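Farnesyltransferase, putative (Trypanosoma cruzi, PDB 3WCA) probably catalyses the magnesium-dependent condensation of two farnesyl diphosphate molecules into squalene, using NADPH or NADH, on the route to lanosterol. Local coordinates at residues G180-R185 / A269-P274; V220-E225 / E248-M253; L64-T69 / R108-R113; C144-R149 / D158-Y163. The protein carries 1 engineered substitution. One frame throughout, in Å; residues are numbered along the deposited sequence.

Contact 1: G180-R185 / A269-P274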
# COMPACT_ATOMS: atom_id res chain seq x y z
N GLY A 180 14.33 18.40 2.21
CA GLY A 180 15.65 18.61 2.77
C GLY A 180 15.94 17.63 3.90
O GLY A 180 17.10 17.38 4.24
N LEU A 181 14.87 17.06 4.48
CA LEU A 181 15.00 16.10 5.58
C LEU A 181 15.88 14.91 5.25
O LEU A 181 16.58 14.40 6.12
CB LEU A 181 13.61 15.62 6.04
CG LEU A 181 12.72 16.65 6.75
CD1 LEU A 181 11.41 16.00 7.17
CD2 LEU A 181 13.45 17.20 7.96
N GLU A 182 15.84 14.44 4.01
CA GLU A 182 16.68 13.31 3.61
C GLU A 182 17.64 13.79 2.52
O GLU A 182 17.40 14.82 1.88
CB GLU A 182 15.85 12.14 3.06
CG GLU A 182 14.91 11.45 4.06
CD GLU A 182 15.63 10.80 5.22
OE1 GLU A 182 16.75 10.29 5.05
OE2 GLU A 182 15.05 10.78 6.33
N ASP A 183 18.72 13.05 2.30
CA ASP A 183 19.71 13.43 1.30
C ASP A 183 19.24 13.21 -0.14
O ASP A 183 18.55 12.24 -0.44
CB ASP A 183 21.00 12.65 1.55
CG ASP A 183 22.09 13.00 0.56
OD1 ASP A 183 22.43 14.20 0.45
OD2 ASP A 183 22.59 12.07 -0.10
N VAL A 184 19.63 14.12 -1.03
CA VAL A 184 19.25 14.06 -2.44
C VAL A 184 19.58 12.72 -3.09
O VAL A 184 19.00 12.35 -4.11
CB VAL A 184 19.95 15.17 -3.26
CG1 VAL A 184 19.36 15.22 -4.68
CG2 VAL A 184 19.80 16.52 -2.57
N ARG A 185 20.51 11.99 -2.50
CA ARG A 185 20.91 10.70 -3.06
C ARG A 185 19.75 9.69 -3.00
O ARG A 185 19.70 8.74 -3.78
CB ARG A 185 22.10 10.16 -2.27
CG ARG A 185 23.03 9.25 -3.06
CD ARG A 185 24.30 9.98 -3.54
NE ARG A 185 24.26 10.39 -4.94
CZ ARG A 185 23.65 11.49 -5.39
NH1 ARG A 185 23.02 12.30 -4.55
NH2 ARG A 185 23.66 11.78 -6.69
N ALA A 269 16.97 1.48 6.01
CA ALA A 269 18.31 1.73 6.53
C ALA A 269 19.00 2.91 5.87
O ALA A 269 20.04 3.36 6.34
CB ALA A 269 19.16 0.47 6.39
N SER A 270 18.43 3.43 4.79
CA SER A 270 19.05 4.57 4.12
C SER A 270 18.49 5.89 4.63
O SER A 270 18.99 6.95 4.26
CB SER A 270 18.84 4.49 2.60
OG SER A 270 17.51 4.81 2.24
N LEU A 271 17.46 5.82 5.46
CA LEU A 271 16.82 7.01 6.02
C LEU A 271 17.62 7.58 7.21
O LEU A 271 18.10 6.82 8.05
CB LEU A 271 15.40 6.69 6.47
CG LEU A 271 14.40 6.22 5.40
CD1 LEU A 271 13.05 6.03 6.07
CD2 LEU A 271 14.29 7.23 4.24
N ARG A 272 17.74 8.90 7.28
CA ARG A 272 18.51 9.52 8.37
C ARG A 272 17.65 10.33 9.33
O ARG A 272 18.01 10.49 10.50
CB ARG A 272 19.60 10.43 7.80
CG ARG A 272 19.07 11.75 7.25
CD ARG A 272 20.16 12.60 6.59
NE ARG A 272 19.61 13.82 6.03
CZ ARG A 272 20.26 14.66 5.23
NH1 ARG A 272 21.52 14.41 4.88
NH2 ARG A 272 19.65 15.74 4.76
N ASP A 273 16.53 10.85 8.85
CA ASP A 273 15.65 11.65 9.69
C ASP A 273 14.69 10.78 10.49
O ASP A 273 14.01 9.92 9.93
CB ASP A 273 14.88 12.65 8.83
CG ASP A 273 14.03 13.59 9.67
OD1 ASP A 273 12.86 13.25 9.98
OD2 ASP A 273 14.55 14.66 10.05
N PRO A 274 14.62 11.00 11.81
CA PRO A 274 13.73 10.23 12.70
C PRO A 274 12.24 10.31 12.42
O PRO A 274 11.54 9.33 12.62
CB PRO A 274 14.12 10.73 14.10
CG PRO A 274 14.74 12.09 13.86
CD PRO A 274 15.52 11.87 12.59
O HOH W 1 19.14 10.19 3.63

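Contact 2: V220-E225 / E248-M253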
# COMPACT_ATOMS: atom_id res chain seq x y z
N VAL A 220 -10.92 -8.98 -7.81
CA VAL A 220 -9.84 -9.96 -7.81
C VAL A 220 -8.51 -9.33 -8.20
O VAL A 220 -8.41 -8.64 -9.22
CB VAL A 220 -10.13 -11.12 -8.78
CG1 VAL A 220 -8.89 -11.99 -8.94
CG2 VAL A 220 -11.29 -11.95 -8.26
N PHE A 221 -7.49 -9.60 -7.39
CA PHE A 221 -6.16 -9.06 -7.63
C PHE A 221 -5.11 -10.15 -7.75
O PHE A 221 -4.12 -9.97 -8.45
CB PHE A 221 -5.79 -8.09 -6.51
CG PHE A 221 -6.72 -6.91 -6.40
CD1 PHE A 221 -6.63 -5.86 -7.32
CD2 PHE A 221 -7.71 -6.88 -5.43
CE1 PHE A 221 -7.53 -4.78 -7.26
CE2 PHE A 221 -8.61 -5.81 -5.36
CZ PHE A 221 -8.52 -4.76 -6.28
N TRP A 222 -5.31 -11.27 -7.07
CA TRP A 222 -4.34 -12.36 -7.16
C TRP A 222 -4.19 -12.67 -8.66
O TRP A 222 -5.18 -12.82 -9.37
CB TRP A 222 -4.87 -13.57 -6.38
CG TRP A 222 -4.87 -13.39 -4.88
CD1 TRP A 222 -4.93 -12.21 -4.19
CD2 TRP A 222 -4.84 -14.43 -3.89
NE1 TRP A 222 -4.93 -12.45 -2.83
CE2 TRP A 222 -4.88 -13.80 -2.62
CE3 TRP A 222 -4.79 -15.83 -3.96
CZ2 TRP A 222 -4.86 -14.53 -1.42
CZ3 TRP A 222 -4.77 -16.56 -2.76
CH2 TRP A 222 -4.81 -15.90 -1.51
N PRO A 223 -2.94 -12.75 -9.15
CA PRO A 223 -2.69 -13.03 -10.57
C PRO A 223 -2.98 -14.47 -11.00
O PRO A 223 -2.59 -15.43 -10.33
CB PRO A 223 -1.22 -12.68 -10.72
CG PRO A 223 -0.66 -13.12 -9.40
CD PRO A 223 -1.67 -12.58 -8.42
N ARG A 224 -3.66 -14.61 -12.13
CA ARG A 224 -3.98 -15.93 -12.66
C ARG A 224 -2.71 -16.76 -12.76
O ARG A 224 -2.69 -17.94 -12.41
CB ARG A 224 -4.63 -15.79 -14.04
CG ARG A 224 -4.86 -17.11 -14.77
CD ARG A 224 -5.39 -16.88 -16.18
NE ARG A 224 -6.74 -16.33 -16.15
CZ ARG A 224 -7.84 -17.06 -15.95
NH1 ARG A 224 -7.73 -18.37 -15.76
NH2 ARG A 224 -9.03 -16.47 -15.91
N GLU A 225 -1.63 -16.14 -13.24
CA GLU A 225 -0.37 -16.86 -13.38
C GLU A 225 -0.03 -17.63 -12.11
O GLU A 225 0.60 -18.68 -12.17
CB GLU A 225 0.77 -15.89 -13.71
CG GLU A 225 2.04 -16.62 -14.16
CD GLU A 225 3.22 -15.69 -14.40
OE1 GLU A 225 3.00 -14.55 -14.86
OE2 GLU A 225 4.37 -16.11 -14.14
N GLU A 248 -2.27 -23.53 -0.22
CA GLU A 248 -1.03 -23.62 -0.99
C GLU A 248 -0.86 -22.40 -1.89
O GLU A 248 0.25 -21.93 -2.12
CB GLU A 248 -1.01 -24.90 -1.85
CG GLU A 248 -0.86 -26.19 -1.06
CD GLU A 248 -0.78 -27.45 -1.93
OE1 GLU A 248 -0.60 -28.54 -1.35
OE2 GLU A 248 -0.90 -27.35 -3.18
N CYS A 249 -1.98 -21.90 -2.41
CA CYS A 249 -1.93 -20.73 -3.27
C CYS A 249 -1.67 -19.50 -2.38
O CYS A 249 -0.88 -18.63 -2.74
CB CYS A 249 -3.24 -20.59 -4.03
SG CYS A 249 -3.29 -19.13 -5.07
N LEU A 250 -2.33 -19.44 -1.23
CA LEU A 250 -2.13 -18.36 -0.27
C LEU A 250 -0.65 -18.31 0.06
O LEU A 250 -0.04 -17.24 0.09
CB LEU A 250 -2.93 -18.61 1.01
CG LEU A 250 -2.47 -17.88 2.29
CD1 LEU A 250 -2.51 -16.37 2.06
CD2 LEU A 250 -3.37 -18.25 3.47
N ASN A 251 -0.05 -19.48 0.29
CA ASN A 251 1.37 -19.53 0.62
C ASN A 251 2.26 -19.07 -0.52
O ASN A 251 3.33 -18.50 -0.29
CB ASN A 251 1.78 -20.93 1.09
CG ASN A 251 1.21 -21.26 2.45
OD1 ASN A 251 0.77 -20.36 3.17
ND2 ASN A 251 1.20 -22.54 2.81
N ALA A 252 1.83 -19.31 -1.75
CA ALA A 252 2.60 -18.89 -2.92
C ALA A 252 2.51 -17.38 -3.04
O ALA A 252 3.42 -16.73 -3.54
CB ALA A 252 2.06 -19.56 -4.19
N MET A 253 1.40 -16.81 -2.59
CA MET A 253 1.26 -15.37 -2.66
C MET A 253 2.23 -14.74 -1.66
O MET A 253 2.93 -13.78 -1.98
CB MET A 253 -0.18 -14.96 -2.34
CG MET A 253 -1.17 -15.37 -3.42
SD MET A 253 -1.04 -14.43 -4.98
CE MET A 253 -1.47 -12.78 -4.42

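Contact 3: L64-T69 / R108-R113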
# COMPACT_ATOMS: atom_id res chain seq x y z
N LEU A 64 -4.71 11.24 -4.21
CA LEU A 64 -4.70 9.86 -4.67
C LEU A 64 -5.95 9.13 -4.19
O LEU A 64 -6.48 8.24 -4.87
CB LEU A 64 -3.45 9.13 -4.18
CG LEU A 64 -2.10 9.73 -4.58
CD1 LEU A 64 -0.98 8.76 -4.22
CD2 LEU A 64 -2.08 10.01 -6.09
N ARG A 65 -6.41 9.51 -3.01
CA ARG A 65 -7.59 8.89 -2.43
C ARG A 65 -8.80 9.24 -3.28
O ARG A 65 -9.73 8.44 -3.42
CB ARG A 65 -7.79 9.39 -1.01
CG ARG A 65 -8.95 8.75 -0.32
CD ARG A 65 -8.79 7.24 -0.27
NE ARG A 65 -9.98 6.64 0.31
CZ ARG A 65 -10.06 5.38 0.72
NH1 ARG A 65 -9.00 4.58 0.61
NH2 ARG A 65 -11.19 4.93 1.25
N ALA A 66 -8.80 10.45 -3.83
CA ALA A 66 -9.88 10.87 -4.70
C ALA A 66 -9.85 9.97 -5.94
O ALA A 66 -10.88 9.42 -6.34
CB ALA A 66 -9.70 12.34 -5.10
N LEU A 67 -8.67 9.81 -6.55
CA LEU A 67 -8.54 8.95 -7.73
C LEU A 67 -9.09 7.57 -7.44
O LEU A 67 -9.87 7.00 -8.22
CB LEU A 67 -7.08 8.76 -8.14
CG LEU A 67 -6.29 9.92 -8.74
CD1 LEU A 67 -4.89 9.44 -9.10
CD2 LEU A 67 -7.03 10.43 -9.96
N ASP A 68 -8.66 7.01 -6.31
CA ASP A 68 -9.08 5.68 -5.91
C ASP A 68 -10.60 5.59 -5.83
O ASP A 68 -11.19 4.59 -6.22
CB ASP A 68 -8.48 5.32 -4.56
CG ASP A 68 -8.82 3.92 -4.14
OD1 ASP A 68 -8.33 2.98 -4.80
OD2 ASP A 68 -9.60 3.75 -3.18
N THR A 69 -11.22 6.64 -5.32
CA THR A 69 -12.67 6.68 -5.18
C THR A 69 -13.37 6.59 -6.55
O THR A 69 -14.42 5.96 -6.67
CB THR A 69 -13.10 7.96 -4.44
OG1 THR A 69 -12.57 7.92 -3.11
CG2 THR A 69 -14.61 8.06 -4.35
N ARG A 108 -17.20 10.21 -0.80
CA ARG A 108 -18.13 10.99 -1.61
C ARG A 108 -17.94 12.46 -1.23
O ARG A 108 -17.82 13.34 -2.10
CB ARG A 108 -19.56 10.52 -1.30
CG ARG A 108 -20.64 10.95 -2.27
CD ARG A 108 -21.99 10.45 -1.77
NE ARG A 108 -23.12 10.89 -2.60
CZ ARG A 108 -23.37 10.44 -3.82
NH1 ARG A 108 -22.57 9.54 -4.38
NH2 ARG A 108 -24.42 10.90 -4.49
N GLU A 109 -17.89 12.73 0.07
CA GLU A 109 -17.72 14.08 0.59
C GLU A 109 -16.37 14.68 0.16
O GLU A 109 -16.28 15.88 -0.09
CB GLU A 109 -17.80 14.05 2.11
CG GLU A 109 -17.92 15.42 2.77
CD GLU A 109 -17.85 15.31 4.29
OE1 GLU A 109 -18.33 14.29 4.83
OE2 GLU A 109 -17.32 16.24 4.93
N LEU A 110 -15.34 13.84 0.09
CA LEU A 110 -14.01 14.30 -0.31
C LEU A 110 -14.07 14.93 -1.70
O LEU A 110 -13.51 16.00 -1.94
CB LEU A 110 -13.03 13.12 -0.32
CG LEU A 110 -11.63 13.38 -0.89
CD1 LEU A 110 -10.92 14.47 -0.13
CD2 LEU A 110 -10.82 12.08 -0.83
N LEU A 111 -14.77 14.26 -2.60
CA LEU A 111 -14.89 14.78 -3.95
C LEU A 111 -15.82 15.98 -4.06
O LEU A 111 -15.50 16.93 -4.77
CB LEU A 111 -15.35 13.66 -4.89
CG LEU A 111 -14.28 12.58 -5.10
CD1 LEU A 111 -14.88 11.38 -5.80
CD2 LEU A 111 -13.12 13.15 -5.91
N GLU A 112 -16.95 15.96 -3.36
CA GLU A 112 -17.90 17.08 -3.41
C GLU A 112 -17.32 18.37 -2.84
O GLU A 112 -17.56 19.45 -3.36
CB GLU A 112 -19.19 16.73 -2.67
CG GLU A 112 -19.89 15.50 -3.22
CD GLU A 112 -21.14 15.14 -2.45
OE1 GLU A 112 -21.09 15.17 -1.20
OE2 GLU A 112 -22.16 14.81 -3.09
N ARG A 113 -16.55 18.24 -1.76
CA ARG A 113 -15.93 19.40 -1.14
C ARG A 113 -14.43 19.37 -1.44
O ARG A 113 -13.61 19.80 -0.63
CB ARG A 113 -16.16 19.39 0.37
CG ARG A 113 -17.63 19.51 0.76
CD ARG A 113 -17.81 19.46 2.27
NE ARG A 113 -17.26 20.63 2.95
CZ ARG A 113 -17.08 20.71 4.27
NH1 ARG A 113 -17.40 19.68 5.04
NH2 ARG A 113 -16.59 21.81 4.82

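Contact 4: C144-R149 / D158-Y163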
# COMPACT_ATOMS: atom_id res chain seq x y z
N CYS A 144 -6.36 3.59 -15.36
CA CYS A 144 -7.14 3.50 -16.59
C CYS A 144 -6.77 2.24 -17.35
O CYS A 144 -7.65 1.54 -17.85
CB CYS A 144 -6.91 4.73 -17.49
SG CYS A 144 -7.79 6.22 -16.96
N ASP A 145 -5.48 1.94 -17.42
CA ASP A 145 -5.01 0.75 -18.11
C ASP A 145 -5.64 -0.51 -17.54
O ASP A 145 -6.09 -1.38 -18.29
CB ASP A 145 -3.48 0.65 -18.02
CG ASP A 145 -2.93 -0.58 -18.74
OD1 ASP A 145 -3.54 -1.02 -19.74
OD2 ASP A 145 -1.88 -1.11 -18.32
N PHE A 146 -5.69 -0.62 -16.21
CA PHE A 146 -6.27 -1.81 -15.58
C PHE A 146 -7.76 -1.75 -15.33
O PHE A 146 -8.33 -2.66 -14.74
CB PHE A 146 -5.54 -2.12 -14.27
CG PHE A 146 -4.19 -2.76 -14.47
CD1 PHE A 146 -4.09 -4.09 -14.84
CD2 PHE A 146 -3.03 -2.00 -14.36
CE1 PHE A 146 -2.85 -4.67 -15.10
CE2 PHE A 146 -1.78 -2.57 -14.61
CZ PHE A 146 -1.69 -3.91 -14.99
N LEU A 147 -8.41 -0.67 -15.77
CA LEU A 147 -9.85 -0.58 -15.62
C LEU A 147 -10.45 -1.31 -16.83
O LEU A 147 -11.59 -1.76 -16.80
CB LEU A 147 -10.32 0.87 -15.61
CG LEU A 147 -10.56 1.53 -14.25
CD1 LEU A 147 -11.01 2.96 -14.47
CD2 LEU A 147 -11.61 0.77 -13.46
N THR A 148 -9.64 -1.42 -17.88
CA THR A 148 -10.06 -2.08 -19.11
C THR A 148 -9.46 -3.48 -19.30
O THR A 148 -9.47 -4.02 -20.41
CB THR A 148 -9.72 -1.18 -20.34
OG1 THR A 148 -10.03 -1.89 -21.55
CG2 THR A 148 -8.25 -0.79 -20.34
N ARG A 149 -8.94 -4.07 -18.23
CA ARG A 149 -8.38 -5.42 -18.31
C ARG A 149 -8.10 -6.04 -16.94
O ARG A 149 -8.07 -5.35 -15.92
CB ARG A 149 -7.10 -5.44 -19.14
CG ARG A 149 -5.99 -4.54 -18.63
CD ARG A 149 -4.64 -5.17 -18.91
NE ARG A 149 -3.54 -4.22 -18.88
CZ ARG A 149 -2.27 -4.56 -18.69
NH1 ARG A 149 -1.96 -5.84 -18.50
NH2 ARG A 149 -1.32 -3.64 -18.68
N ASP A 158 2.55 -7.08 -10.49
CA ASP A 158 3.59 -6.12 -10.13
C ASP A 158 3.37 -4.72 -10.69
O ASP A 158 3.55 -3.73 -9.99
CB ASP A 158 4.95 -6.63 -10.59
CG ASP A 158 5.54 -7.64 -9.64
OD1 ASP A 158 4.76 -8.31 -8.93
OD2 ASP A 158 6.77 -7.78 -9.60
N LEU A 159 2.99 -4.63 -11.96
CA LEU A 159 2.78 -3.32 -12.57
C LEU A 159 1.59 -2.60 -11.95
O LEU A 159 1.66 -1.40 -11.70
CB LEU A 159 2.61 -3.44 -14.09
CG LEU A 159 2.46 -2.12 -14.87
CD1 LEU A 159 3.73 -1.27 -14.71
CD2 LEU A 159 2.19 -2.43 -16.37
N TYR A 160 0.51 -3.33 -11.70
CA TYR A 160 -0.66 -2.71 -11.09
C TYR A 160 -0.31 -2.20 -9.68
O TYR A 160 -0.77 -1.13 -9.27
CB TYR A 160 -1.84 -3.68 -11.01
CG TYR A 160 -3.06 -3.08 -10.34
CD1 TYR A 160 -3.90 -2.20 -11.03
CD2 TYR A 160 -3.35 -3.35 -9.00
CE1 TYR A 160 -4.99 -1.59 -10.40
CE2 TYR A 160 -4.43 -2.75 -8.35
CZ TYR A 160 -5.24 -1.87 -9.06
OH TYR A 160 -6.30 -1.26 -8.42
N CYS A 161 0.48 -2.97 -8.94
CA CYS A 161 0.89 -2.58 -7.60
C CYS A 161 1.74 -1.32 -7.70
O CYS A 161 1.67 -0.44 -6.84
CB CYS A 161 1.69 -3.70 -6.91
SG CYS A 161 0.66 -5.08 -6.35
N HIS A 162 2.54 -1.24 -8.76
CA HIS A 162 3.39 -0.08 -9.00
C HIS A 162 2.54 1.18 -9.14
O HIS A 162 2.81 2.19 -8.48
CB HIS A 162 4.23 -0.29 -10.27
CG HIS A 162 4.87 0.96 -10.79
ND1 HIS A 162 5.92 1.58 -10.14
CD2 HIS A 162 4.60 1.72 -11.88
CE1 HIS A 162 6.27 2.66 -10.82
NE2 HIS A 162 5.49 2.77 -11.87
N TYR A 163 1.51 1.10 -9.97
CA TYR A 163 0.63 2.24 -10.21
C TYR A 163 -0.16 2.73 -9.01
O TYR A 163 -0.39 3.93 -8.87
CB TYR A 163 -0.38 1.94 -11.33
CG TYR A 163 0.18 1.81 -12.74
CD1 TYR A 163 0.98 2.81 -13.30
CD2 TYR A 163 -0.12 0.69 -13.53
CE1 TYR A 163 1.46 2.70 -14.62
CE2 TYR A 163 0.36 0.58 -14.84
CZ TYR A 163 1.14 1.58 -15.38
OH TYR A 163 1.61 1.45 -16.67

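Contact 1: G180-R185 / A269-P274
The buried carboxylate of Glu182 closes on two consecutive backbone N-H groups, those of Arg272 and Asp273. Glu182 OE1 takes Arg272 N through its syn lone pair at 2.8 Å, and Glu182 OE2 takes Asp273 N at 2.9 Å, also on the syn side but tilted from the carboxylate plane. A bend at chi2 (-62°) folds the Glu182 chain so that its head reaches the 271-273 backbone although its CB points away from it. OE1 is gripped a second time by a water, which also accepts from Asp183 N. The Arg272 side chain bonds to the other loop. Its CG lies between the backbone N and the carbonyl carbon (chi1 75°), and from there the chain runs straight to NE, laying the guanidinium over the Glu182-Asp183 peptide link with Asp183 N 3.6 Å above its plane. Along the guanidinium edge, Arg272 NE bonds to Leu181 O at 3.1 Å, meeting it from above the carbonyl plane, while Arg272 NH2 makes a weaker bond to Gly180 O at the same distance. Beside this polar core, Leu181 CD2 packs 3.5 Å from Asp273 OD2. The other carboxylate oxygen of Asp273, OD1, accepts from Val276 N. The two loops clasp each other, joining the turn that follows helix 154-179, where Gly180 has positive phi, to the Asp273 N-cap of helix 274-294 at the surface of the all-helical synthase fold.

Contact 2: V220-E225 / E248-M253
A Met-aromatic contact joins the turn leading into the short helix 224-227 to helix 243-258: Met253 curls over the indole of Trp222. With chi1, chi2 and chi3 all close to -70°, the Met253 chain is bent twice and hooks back over a single face of the ring system. Its methyl, CE, sits 3.5 Å from the centroid of the five-membered ring and only 14° off the normal, a CH-pi contact. SD lies over the same face, 4.2 Å from that centroid, and CG rests 3.6 Å above the indole plane toward its rim, so the thioether spans much of the aromatic surface. One helical turn earlier, Cys249 approaches from a different direction. Its SG lies at the edge of the six-membered ring, 3.8 Å from Trp222 CZ3, in a sulfur-aromatic contact near the ring plane. Between these two sulfur residues, the helix backbone itself comes close, with Leu250 CA 3.8 Å from Trp222 CH2. At the N-cap position of helix 224-227, Pro223 CD of the proline ring lies 4.0 Å from Met253 SD. Ile206 and Tyr157 also touch Met253, and the ring of Phe209 meets the indole at about 45°. The single polar atom of the indole, NE1, is satisfied by Ile205 O of helix 191-207. This hydrogen bond probably helps fix the turn of the indole, while its attraction to helix 243-258 rests on dispersion and on the polarisable sulfur and methyl groups laid against the pi system.

Contact 3: L64-T69 / R108-R113
Apolar packing carries the crossing itself, and it centres on Leu111, whose two methyls divide the work: CD2 lies 3.6 Å from Ala66 CB, and CD1 meets Thr69 CG2 tip to tip, also at 3.6 Å. The neighbouring Leu110 puts CD2 across the base of the Arg65 chain, 3.9 Å from CG, and close to the backbone at Ala66 N. The small Ala66 sits beneath both leucines where helices 51-72 and 105-112 cross, their segment axes 9.7 Å apart with a signed angle of -114°.

Hydrogen bonding sets the orientation of Thr69. With chi1 at -64°, CG2 is anti to the backbone N and faces Leu111, while OG1 turns back along its own helix and donates to Arg65 O at 2.9 Å. That carbonyl also receives Thr69 N, from the opposite face of its plane. OG1 has a weak bond to Glu107 OE1.

Charge interactions gather on the polar side. Arg65 NH2 forms a salt bridge with Glu107 OE2, just ahead of 108-113. Asp68 OD2 stands over a face of the Arg65 guanidinium, 3.9 Å from NH1, a long pairing to which no N-H points. Asp68 binds magnesium together with Glu71 and Asp72, the three acids of the aspartate-rich sequence of this family, and the Arg65 side chain lies about 4 Å, at the nearest atoms, from the bound farnesyl thiodiphosphate.

Between these segments the helices meet through packing of leucine methyls, whereas Glu107 pairs with Arg65, and Arg65 O, weakly helped by Glu107, orients Thr69; the arginine's positive charge probably helps balance the acids and the ligand's thiodiphosphate.

Contact 4: C144-R149 / D158-Y163
Phe146 and Tyr160 form the tight half of this contact, an offset edge-to-face pair whose planes stand at 84° with centroids 5.2 Å apart. The tyrosine supplies the edge: its CD1 comes to 3.4 Å from Phe146 CD2. Just behind it, Tyr160 CB lies over the same phenylalanine face, 3.9 Å from the centroid and 15° off the normal, making a CH-pi contact. With CG anti to the backbone N (chi1 178°), Tyr160 swings its ring past Phe146 and delivers OH to Glu71 OE2, one of the magnesium-binding acids. Tyr163, a turn later, meets Phe146 edge to edge, CE2 to CE2 at 3.8 Å.

The outer side is looser and more polar. The Arg149 guanidinium lies over the opposite face of the phenylalanine, moderately tilted from it, with Phe146 CE1 3.6 Å above its plane, and is held by Asp145 through a salt bridge from NH2 to OD2 of 2.6 Å and a weaker bond from NE to OD1. Arg149 NH1 is paired in turn with Asp156 OD2. Toward 158-163 this layer offers little, as Arg149 NH2 and Leu159 CD2 remain 4.4 Å apart. Phe146 is thus wedged between an ion pair and a tyrosine in the corner where helix 126-147 ends and helix 154-179 sets off, with helix 51-72 reached through Glu71 and helix 191-207 packed against Cys161 of helix 154-179.

Overall arrangement
From the N terminus, contact 3 closes first, bringing helix 105-112 back onto helix 51-72 across 38 intervening residues. Contact 4 follows as a short closure of eight residues between the successive helices 126-147 and 154-179; its centre is about 19 Å from that of contact 3. Contact 1 spans the longest loop, 83 residues from the end of helix 154-179 to the start of helix 274-294, and contact 2 is nested inside it, linking 220-225 to helix 243-258. Contacts 1 and 2 lie on opposite sides of the chain's centre. Contacts 2 and 4 touch, Phe221 CE1 packing 3.9 Å from Tyr160 CE2. No closures cross, and all four belong to one helical synthase fold.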